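Long-range contacts in DinB-like Protein (Bacillus cereus ATCC 10987, PDB 3DI5), which is of unknown precise function but binds a divalent metal ion, here nickel, and belongs to the DinB family of four-helix-bundle proteins: residues 45-53 with 80-88; 100-111 with 117-125. All coordinates share one frame; numbering follows the deposited sequence.

Contact 1 of 2, residues 45-53 with 80-88. With NI (nickel (II) ion), chain B.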
loop_
_atom_site.group_PDB
_atom_site.type_symbol
_atom_site.label_atom_id
_atom_site.label_comp_id
_atom_site.label_asym_id
_atom_site.label_seq_id
_atom_site.Cartn_x
_atom_site.Cartn_y
_atom_site.Cartn_z
ATOM N N ARG A 45 0.442 2.962 12.898
ATOM C CA ARG A 45 -0.877 2.963 12.249
ATOM C C ARG A 45 -0.824 3.439 10.798
ATOM O O ARG A 45 -1.494 2.879 9.954
ATOM C CB ARG A 45 -1.906 3.801 13.008
ATOM C CG ARG A 45 -3.306 3.616 12.402
ATOM C CD ARG A 45 -4.442 3.541 13.427
ATOM N NE ARG A 45 -5.682 3.062 12.807
ATOM C CZ ARG A 45 -6.908 3.326 13.252
ATOM N NH1 ARG A 45 -7.105 4.105 14.315
ATOM N NH2 ARG A 45 -7.956 2.824 12.613
ATOM N N VAL A 46 -0.064 4.499 10.519
ATOM C CA VAL A 46 0.210 4.884 9.142
ATOM C C VAL A 46 0.711 3.699 8.317
ATOM O O VAL A 46 0.189 3.461 7.223
ATOM C CB VAL A 46 1.167 6.110 9.041
ATOM C CG1 VAL A 46 1.439 6.479 7.545
ATOM C CG2 VAL A 46 0.574 7.275 9.777
ATOM N N ALA A 47 1.642 2.908 8.866
ATOM C CA ALA A 47 2.277 1.803 8.135
ATOM C C ALA A 47 1.328 0.614 7.910
ATOM O O ALA A 47 1.301 0.000 6.840
ATOM C CB ALA A 47 3.525 1.326 8.882
ATOM N N TRP A 48 0.584 0.252 8.940
ATOM C CA TRP A 48 -0.411 -0.799 8.790
ATOM C C TRP A 48 -1.573 -0.378 7.857
ATOM O O TRP A 48 -2.132 -1.196 7.174
ATOM C CB TRP A 48 -0.925 -1.211 10.159
ATOM C CG TRP A 48 -1.670 -2.490 10.205
ATOM C CD1 TRP A 48 -2.912 -2.668 10.702
ATOM C CD2 TRP A 48 -1.205 -3.787 9.791
ATOM N NE1 TRP A 48 -3.268 -4.000 10.625
ATOM C CE2 TRP A 48 -2.239 -4.702 10.059
ATOM C CE3 TRP A 48 -0.017 -4.260 9.217
ATOM C CZ2 TRP A 48 -2.131 -6.059 9.774
ATOM C CZ3 TRP A 48 0.094 -5.593 8.932
ATOM C CH2 TRP A 48 -0.958 -6.492 9.209
ATOM N N HIS A 49 -1.911 0.909 7.825
ATOM C CA HIS A 49 -2.945 1.410 6.929
ATOM C C HIS A 49 -2.534 1.180 5.453
ATOM O O HIS A 49 -3.364 0.827 4.615
ATOM C CB HIS A 49 -3.179 2.903 7.238
ATOM C CG HIS A 49 -4.218 3.567 6.386
ATOM N ND1 HIS A 49 -5.549 3.223 6.428
ATOM C CD2 HIS A 49 -4.134 4.633 5.555
ATOM C CE1 HIS A 49 -6.231 4.008 5.611
ATOM N NE2 HIS A 49 -5.396 4.871 5.064
ATOM N N ILE A 50 -1.245 1.341 5.158
ATOM C CA ILE A 50 -0.674 1.091 3.810
ATOM C C ILE A 50 -0.772 -0.372 3.427
ATOM O O ILE A 50 -1.146 -0.746 2.296
ATOM C CB ILE A 50 0.817 1.535 3.781
ATOM C CG1 ILE A 50 0.884 3.053 3.718
ATOM C CG2 ILE A 50 1.611 0.940 2.553
ATOM C CD1 ILE A 50 2.190 3.625 4.213
ATOM N N VAL A 51 -0.445 -1.212 4.379
ATOM C CA VAL A 51 -0.526 -2.624 4.157
ATOM C C VAL A 51 -1.963 -3.042 3.832
ATOM O O VAL A 51 -2.215 -3.707 2.810
ATOM C CB VAL A 51 0.037 -3.377 5.357
ATOM C CG1 VAL A 51 -0.070 -4.870 5.122
ATOM C CG2 VAL A 51 1.529 -2.963 5.611
ATOM N N THR A 52 -2.903 -2.613 4.678
ATOM C CA THR A 52 -4.290 -3.031 4.581
ATOM C C THR A 52 -5.004 -2.387 3.416
ATOM O O THR A 52 -5.975 -2.966 2.898
ATOM C CB THR A 52 -5.105 -2.739 5.878
ATOM O OG1 THR A 52 -5.149 -1.324 6.131
ATOM C CG2 THR A 52 -4.501 -3.405 7.038
ATOM N N ALA A 53 -4.524 -1.207 2.995
ATOM C CA ALA A 53 -5.083 -0.488 1.863
ATOM C C ALA A 53 -5.052 -1.261 0.549
ATOM O O ALA A 53 -5.873 -0.981 -0.328
ATOM C CB ALA A 53 -4.408 0.907 1.697
ATOM N N THR A 80 6.215 -7.794 11.711
ATOM C CA THR A 80 4.883 -8.156 11.222
ATOM C C THR A 80 4.390 -7.222 10.134
ATOM O O THR A 80 3.798 -7.671 9.159
ATOM C CB THR A 80 3.845 -8.218 12.348
ATOM O OG1 THR A 80 4.290 -9.148 13.333
ATOM C CG2 THR A 80 2.500 -8.704 11.816
ATOM N N ILE A 81 4.627 -5.927 10.296
ATOM C CA ILE A 81 4.155 -4.930 9.340
ATOM C C ILE A 81 4.886 -5.022 7.995
ATOM O O ILE A 81 4.260 -5.125 6.938
ATOM C CB ILE A 81 4.258 -3.497 9.932
ATOM C CG1 ILE A 81 3.391 -3.393 11.215
ATOM C CG2 ILE A 81 3.866 -2.423 8.879
ATOM C CD1 ILE A 81 3.388 -2.034 11.894
ATOM N N ALA A 82 6.208 -4.982 8.034
ATOM C CA ALA A 82 7.028 -5.075 6.832
ATOM C C ALA A 82 6.796 -6.404 6.083
ATOM O O ALA A 82 6.728 -6.431 4.841
ATOM C CB ALA A 82 8.511 -4.899 7.208
ATOM N N ASP A 83 6.666 -7.500 6.833
ATOM C CA ASP A 83 6.427 -8.811 6.237
ATOM C C ASP A 83 5.026 -8.924 5.658
ATOM O O ASP A 83 4.849 -9.411 4.550
ATOM C CB ASP A 83 6.673 -9.930 7.242
ATOM C CG ASP A 83 8.157 -10.129 7.536
ATOM O OD1 ASP A 83 8.974 -9.234 7.183
ATOM O OD2 ASP A 83 8.512 -11.160 8.134
ATOM N N GLY A 84 4.035 -8.458 6.415
ATOM C CA GLY A 84 2.681 -8.241 5.896
ATOM C C GLY A 84 2.622 -7.531 4.558
ATOM O O GLY A 84 1.958 -8.006 3.647
ATOM N N TYR A 85 3.300 -6.396 4.431
ATOM C CA TYR A 85 3.355 -5.683 3.150
ATOM C C TYR A 85 3.952 -6.571 2.041
ATOM O O TYR A 85 3.413 -6.627 0.947
ATOM C CB TYR A 85 4.183 -4.418 3.263
ATOM C CG TYR A 85 4.100 -3.536 2.033
ATOM C CD1 TYR A 85 2.983 -2.765 1.783
ATOM C CD2 TYR A 85 5.134 -3.501 1.113
ATOM C CE1 TYR A 85 2.908 -1.954 0.668
ATOM C CE2 TYR A 85 5.062 -2.726 -0.009
ATOM C CZ TYR A 85 3.955 -1.948 -0.230
ATOM O OH TYR A 85 3.901 -1.159 -1.346
ATOM N N ARG A 86 5.053 -7.257 2.334
ATOM C CA ARG A 86 5.715 -8.098 1.344
ATOM C C ARG A 86 4.753 -9.178 0.868
ATOM O O ARG A 86 4.587 -9.380 -0.335
ATOM C CB ARG A 86 6.979 -8.745 1.923
ATOM C CG ARG A 86 7.711 -9.656 0.937
ATOM C CD ARG A 86 9.042 -10.173 1.458
ATOM N NE ARG A 86 9.962 -9.072 1.745
ATOM C CZ ARG A 86 10.309 -8.649 2.962
ATOM N NH1 ARG A 86 9.847 -9.244 4.068
ATOM N NH2 ARG A 86 11.147 -7.617 3.073
ATOM N N LYS A 87 4.119 -9.841 1.834
ATOM C CA LYS A 87 3.201 -10.967 1.611
ATOM C C LYS A 87 2.025 -10.581 0.724
ATOM O O LYS A 87 1.745 -11.260 -0.278
ATOM C CB LYS A 87 2.656 -11.452 2.963
ATOM C CG LYS A 87 2.515 -12.940 3.125
ATOM C CD LYS A 87 2.252 -13.284 4.595
ATOM N N VAL A 88 1.339 -9.501 1.094
ATOM C CA VAL A 88 0.117 -9.108 0.406
ATOM C C VAL A 88 0.393 -8.482 -0.966
ATOM O O VAL A 88 -0.397 -8.647 -1.892
ATOM C CB VAL A 88 -0.781 -8.175 1.265
ATOM C CG1 VAL A 88 -0.230 -6.759 1.325
ATOM C CG2 VAL A 88 -2.177 -8.184 0.709
HETATM NI NI NI B . -5.865 6.704 3.759
HETATM O O HOH W 1 -6.654 7.727 5.785
HETATM O O HOH W 2 -6.581 8.500 2.559
HETATM O O HOH W 3 -8.043 5.832 3.484
#

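Contact 2 of 2, residues 100-111 with 117-125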
loop_
_atom_site.group_PDB
_atom_site.type_symbol
_atom_site.label_atom_id
_atom_site.label_comp_id
_atom_site.label_asym_id
_atom_site.label_seq_id
_atom_site.Cartn_x
_atom_site.Cartn_y
_atom_site.Cartn_z
ATOM N N TRP A 100 -5.783 -11.046 -15.001
ATOM C CA TRP A 100 -6.029 -9.916 -15.898
ATOM C C TRP A 100 -5.100 -9.915 -17.103
ATOM O O TRP A 100 -3.953 -10.378 -17.012
ATOM C CB TRP A 100 -5.885 -8.579 -15.152
ATOM C CG TRP A 100 -7.019 -8.256 -14.211
ATOM C CD1 TRP A 100 -8.053 -9.076 -13.850
ATOM C CD2 TRP A 100 -7.200 -7.037 -13.471
ATOM N NE1 TRP A 100 -8.875 -8.432 -12.951
ATOM C CE2 TRP A 100 -8.371 -7.185 -12.698
ATOM C CE3 TRP A 100 -6.487 -5.844 -13.386
ATOM C CZ2 TRP A 100 -8.843 -6.187 -11.855
ATOM C CZ3 TRP A 100 -6.965 -4.837 -12.545
ATOM C CH2 TRP A 100 -8.133 -5.016 -11.798
ATOM N N THR A 101 -5.621 -9.399 -18.222
ATOM C CA THR A 101 -4.834 -9.013 -19.393
ATOM C C THR A 101 -5.094 -7.512 -19.615
ATOM O O THR A 101 -5.832 -6.908 -18.843
ATOM C CB THR A 101 -5.203 -9.862 -20.650
ATOM O OG1 THR A 101 -6.619 -9.831 -20.877
ATOM C CG2 THR A 101 -4.781 -11.321 -20.469
ATOM N N ASP A 102 -4.508 -6.903 -20.641
ATOM C CA ASP A 102 -4.655 -5.436 -20.843
ATOM C C ASP A 102 -6.093 -4.913 -20.895
ATOM O O ASP A 102 -6.348 -3.773 -20.484
ATOM C CB ASP A 102 -3.962 -4.967 -22.127
ATOM C CG ASP A 102 -2.477 -5.281 -22.155
ATOM O OD1 ASP A 102 -1.860 -5.422 -21.079
ATOM O OD2 ASP A 102 -1.930 -5.391 -23.276
ATOM N N LYS A 103 -7.012 -5.715 -21.449
ATOM C CA LYS A 103 -8.416 -5.313 -21.620
ATOM C C LYS A 103 -9.187 -5.125 -20.308
ATOM O O LYS A 103 -10.046 -4.234 -20.204
ATOM C CB LYS A 103 -9.168 -6.275 -22.553
ATOM C CG LYS A 103 -9.495 -7.668 -22.029
ATOM C CD LYS A 103 -10.061 -8.535 -23.167
ATOM C CE LYS A 103 -10.227 -9.998 -22.750
ATOM N NZ LYS A 103 -10.604 -10.905 -23.896
ATOM N N ASP A 104 -8.846 -5.937 -19.314
ATOM C CA ASP A 104 -9.447 -5.877 -17.992
ATOM C C ASP A 104 -9.272 -4.507 -17.312
ATOM O O ASP A 104 -10.023 -4.151 -16.399
ATOM C CB ASP A 104 -8.840 -6.958 -17.109
ATOM C CG ASP A 104 -9.201 -8.354 -17.557
ATOM O OD1 ASP A 104 -10.347 -8.794 -17.316
ATOM O OD2 ASP A 104 -8.327 -9.037 -18.131
ATOM N N LEU A 105 -8.269 -3.751 -17.743
ATOM C CA LEU A 105 -8.058 -2.410 -17.225
ATOM C C LEU A 105 -9.206 -1.466 -17.573
ATOM O O LEU A 105 -9.347 -0.418 -16.938
ATOM C CB LEU A 105 -6.738 -1.833 -17.732
ATOM C CG LEU A 105 -5.486 -2.499 -17.176
ATOM C CD1 LEU A 105 -4.252 -2.052 -17.947
ATOM C CD2 LEU A 105 -5.347 -2.187 -15.695
ATOM N N THR A 106 -10.002 -1.820 -18.592
ATOM C CA THR A 106 -11.174 -1.033 -18.991
ATOM C C THR A 106 -12.478 -1.462 -18.312
ATOM O O THR A 106 -13.453 -0.739 -18.346
ATOM C CB THR A 106 -11.411 -1.076 -20.531
ATOM O OG1 THR A 106 -11.814 -2.394 -20.937
ATOM C CG2 THR A 106 -10.150 -0.671 -21.279
ATOM N N THR A 107 -12.533 -2.655 -17.730
ATOM C CA THR A 107 -13.766 -3.101 -17.086
ATOM C C THR A 107 -14.202 -2.154 -15.990
ATOM O O THR A 107 -13.432 -1.853 -15.066
ATOM C CB THR A 107 -13.569 -4.491 -16.493
ATOM O OG1 THR A 107 -12.979 -5.280 -17.511
ATOM C CG2 THR A 107 -14.903 -5.094 -16.057
ATOM N N ILE A 108 -15.426 -1.645 -16.115
ATOM C CA ILE A 108 -15.992 -0.715 -15.140
ATOM C C ILE A 108 -16.457 -1.459 -13.892
ATOM O O ILE A 108 -17.235 -2.409 -13.982
ATOM C CB ILE A 108 -17.141 0.092 -15.759
ATOM C CG1 ILE A 108 -16.576 1.106 -16.754
ATOM C CG2 ILE A 108 -17.915 0.834 -14.675
ATOM C CD1 ILE A 108 -17.643 1.800 -17.544
ATOM N N ASN A 109 -15.927 -1.063 -12.730
ATOM C CA ASN A 109 -16.336 -1.624 -11.444
ATOM C C ASN A 109 -16.739 -0.491 -10.476
ATOM O O ASN A 109 -16.610 0.722 -10.768
ATOM C CB ASN A 109 -15.224 -2.494 -10.865
ATOM C CG ASN A 109 -15.240 -3.924 -11.391
ATOM O OD1 ASN A 109 -16.158 -4.692 -11.105
ATOM N ND2 ASN A 109 -14.191 -4.305 -12.121
ATOM N N ASP A 110 -17.265 -0.891 -9.332
ATOM C CA ASP A 110 -17.780 0.052 -8.364
ATOM C C ASP A 110 -16.710 0.403 -7.355
ATOM O O ASP A 110 -16.242 -0.474 -6.625
ATOM C CB ASP A 110 -18.977 -0.544 -7.633
ATOM C CG ASP A 110 -19.536 0.395 -6.586
ATOM O OD1 ASP A 110 -19.899 1.541 -6.949
ATOM O OD2 ASP A 110 -19.606 -0.003 -5.404
ATOM N N PHE A 111 -16.323 1.677 -7.296
ATOM C CA PHE A 111 -15.413 2.112 -6.226
ATOM C C PHE A 111 -16.183 2.836 -5.143
ATOM O O PHE A 111 -16.550 4.001 -5.302
ATOM C CB PHE A 111 -14.252 2.972 -6.726
ATOM C CG PHE A 111 -13.246 3.311 -5.627
ATOM C CD1 PHE A 111 -12.483 2.303 -5.026
ATOM C CD2 PHE A 111 -13.099 4.608 -5.159
ATOM C CE1 PHE A 111 -11.567 2.602 -3.990
ATOM C CE2 PHE A 111 -12.187 4.910 -4.126
ATOM C CZ PHE A 111 -11.416 3.902 -3.552
ATOM N N PRO A 117 -13.370 2.595 -14.296
ATOM C CA PRO A 117 -12.576 1.502 -14.867
ATOM C C PRO A 117 -11.548 0.913 -13.881
ATOM O O PRO A 117 -11.127 1.569 -12.939
ATOM C CB PRO A 117 -11.892 2.147 -16.084
ATOM C CG PRO A 117 -12.153 3.585 -16.021
ATOM C CD PRO A 117 -13.242 3.850 -15.058
ATOM N N ASN A 118 -11.150 -0.325 -14.080
ATOM C CA ASN A 118 -10.150 -0.909 -13.202
ATOM C C ASN A 118 -8.851 -0.098 -13.120
ATOM O O ASN A 118 -8.237 -0.049 -12.063
ATOM C CB ASN A 118 -9.862 -2.353 -13.575
ATOM C CG ASN A 118 -10.956 -3.282 -13.132
ATOM O OD1 ASN A 118 -11.589 -3.049 -12.106
ATOM N ND2 ASN A 118 -11.203 -4.323 -13.903
ATOM N N SER A 119 -8.454 0.563 -14.207
ATOM C CA SER A 119 -7.203 1.334 -14.212
ATOM C C SER A 119 -7.182 2.467 -13.167
ATOM O O SER A 119 -6.132 2.798 -12.610
ATOM C CB SER A 119 -6.930 1.912 -15.596
ATOM O OG SER A 119 -8.038 2.636 -16.036
ATOM N N ILE A 120 -8.344 3.030 -12.892
ATOM C CA ILE A 120 -8.480 4.093 -11.919
ATOM C C ILE A 120 -8.350 3.498 -10.516
ATOM O O ILE A 120 -7.699 4.065 -9.634
ATOM C CB ILE A 120 -9.819 4.829 -12.095
ATOM C CG1 ILE A 120 -9.904 5.507 -13.471
ATOM C CG2 ILE A 120 -9.999 5.892 -11.038
ATOM C CD1 ILE A 120 -8.858 6.591 -13.735
ATOM N N PHE A 121 -8.917 2.327 -10.290
ATOM C CA PHE A 121 -8.639 1.654 -9.018
ATOM C C PHE A 121 -7.140 1.661 -8.779
ATOM O O PHE A 121 -6.655 1.950 -7.662
ATOM C CB PHE A 121 -9.132 0.223 -9.009
ATOM C CG PHE A 121 -10.612 0.085 -8.833
ATOM C CD1 PHE A 121 -11.480 0.251 -9.902
ATOM C CD2 PHE A 121 -11.141 -0.232 -7.599
ATOM C CE1 PHE A 121 -12.832 0.110 -9.739
ATOM C CE2 PHE A 121 -12.493 -0.391 -7.448
ATOM C CZ PHE A 121 -13.345 -0.180 -8.517
ATOM N N LEU A 122 -6.402 1.301 -9.829
ATOM C CA LEU A 122 -4.967 1.036 -9.702
ATOM C C LEU A 122 -4.232 2.362 -9.515
ATOM O O LEU A 122 -3.289 2.444 -8.752
ATOM C CB LEU A 122 -4.416 0.290 -10.931
ATOM C CG LEU A 122 -4.783 -1.189 -11.087
ATOM C CD1 LEU A 122 -4.078 -1.785 -12.272
ATOM C CD2 LEU A 122 -4.450 -1.942 -9.864
HETATM N N MSE A 123 -4.674 3.392 -10.222
HETATM C CA MSE A 123 -4.119 4.724 -10.067
HETATM C C MSE A 123 -4.321 5.180 -8.630
HETATM O O MSE A 123 -3.467 5.846 -8.051
HETATM C CB MSE A 123 -4.826 5.698 -11.013
HETATM C CG MSE A 123 -4.316 7.096 -10.979
HETATM SE SE MSE A 123 -5.648 8.369 -11.694
HETATM C CE MSE A 123 -7.046 8.286 -10.209
ATOM N N THR A 124 -5.475 4.825 -8.074
ATOM C CA THR A 124 -5.873 5.271 -6.753
ATOM C C THR A 124 -5.022 4.571 -5.705
ATOM O O THR A 124 -4.600 5.192 -4.740
ATOM C CB THR A 124 -7.431 5.103 -6.538
ATOM O OG1 THR A 124 -8.132 6.001 -7.424
ATOM C CG2 THR A 124 -7.839 5.406 -5.069
ATOM N N LEU A 125 -4.737 3.287 -5.923
ATOM C CA LEU A 125 -3.884 2.545 -5.042
ATOM C C LEU A 125 -2.511 3.210 -4.881
ATOM O O LEU A 125 -2.003 3.323 -3.762
ATOM C CB LEU A 125 -3.704 1.122 -5.571
ATOM C CG LEU A 125 -2.863 0.133 -4.790
ATOM C CD1 LEU A 125 -3.563 -0.309 -3.504
ATOM C CD2 LEU A 125 -2.545 -1.063 -5.655
HETATM O O HOH W 4 -9.059 2.012 -18.646
HETATM O O HOH W 5 -12.883 -6.794 -13.277
#

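Contact 1 of 2, residues 45-53 with 80-88
Val-51 is the knob of this helix pair: its isopropyl group sits in a hole formed by Ile-81, Gly-84, Tyr-85 and Val-88 on the facing helix. With CG1 anti to the backbone N (chi1 179°), the two methyls divide the hole. CG2 reaches CB of Tyr-85 at 3.8 Å and approaches the edge of its ring, while CG1 lies 3.8 Å from the backbone N of Tyr-85, near the Gly-84 carbonyl carbon, and runs on toward Val-88. A branched, compact valine suits such a knob, and the missing side chain of Gly-84 lets the Trp-48 ring come close to the helix backbone. Beside this knob, Ala-47 CB meets Ile-81 CG2 at 3.8 Å, and the other branch of Ile-81, CG1, lies 4.0 Å from Trp-48 CE3, oblique to the indole. Ile-50 completes the row by bringing CG2 to 3.7 Å from Tyr-85 CE1.

The segment axes come within 9.2 Å, and their shallow 17° inclination keeps side chains in contact over about two turns, with small Ala-47 and Gly-84, branched Val-51 and Ile-81, and the rings of Trp-48 and Tyr-85 on the flanks. Further out, Thr-52 CG2 packs over one face of the Trp-48 indole. The phenol of Tyr-85 hydrogen-bonds Gln-129 on helix 118-142.

His-49, too far from 80-88 to touch it, binds nickel through NE2 at 2.3 Å; His-128, His-132 and three waters complete the octahedral set. Its ND1 hydrogen-bonds Asp-71, a second-shell carboxylate that probably holds the imidazole's orientation and may strengthen it as a donor. No hydrogen bond joins the two segments, so their contact rests on apolar packing, while His-49 serves the metal from elsewhere on helix 43-58, and Ile-50 links the regions by packing on Tyr-85 and His-132.

Contact 2 of 2, residues 100-111 with 117-125
Asn-118 is the bump that fills the hollow formed by Trp-100, Asp-104, Thr-107 and Asn-109. Its flat amide lies nearly parallel to the indole, the planes 18° apart, and CG comes within 3.6 Å of Trp-100 CH2. Asparagine suits this place because its amide can both give and take: ND2 donates to Asp-104 O at 2.8 Å, while OD1 accepts from Asn-109 ND2 at 2.9 Å. A water accepts from both ND2 atoms, so the Asn-118 amide is held once by its oxygen and twice by its nitrogen, fixing its flip. The backbone follows the same path, Asn-118 N bonding Thr-107 O and Ser-119 N bonding Leu-105 O. Pro-117, at the N-cap position, forms a non-hydrogen-bonded pair with Ile-108, so its missing N-H costs the sheet no bond there.

Below this polar grip, the side chains of Leu-105 and Leu-122 cross at about a right angle, CD2 of the first 3.7 Å from CD1 of the second, which also meets the Trp-100 edge. Phe-121 fits under the strand: Asn-109 CB touches its CE1 at 3.7 Å, and Asp-110 O lies in its plane at the edge. Phe-111, swung along the helix with CG anti to the backbone N (chi1 -175°), turns its edge to the Phe-121 face in an offset T-shaped pair, planes at 87°. Its far end reaches Thr-124 CG2.

Strand 108-111 pairs with strand 114-117 in a small antiparallel hairpin over the start of helix 118-142. Beneath it, Leu-122 packs on Phe-9, Leu-58 and Phe-92, joining helices 6-26, 43-58 and 78-99.

How the contacts relate
Contact 1 lies in the core of the helical bundle, its centre about 7 Å from the centre of the chain, whereas contact 2 closes one end, its centre about 17 Å from that point and only partly buried. Helices 43-58 and 78-99 form contact 1 through apolar packing alone. In contact 2, where a loop and a short strand meet the start of a helix, backbone and amide hydrogen bonds join the apolar packing. The two are joined through shared elements: helix 78-99 leads into 100-111, and helix 118-142 supplies 118-125 as well as the metal ligands His-128 and His-132, which meet His-49 of contact 1. Ala-53 and Leu-125 also touch directly.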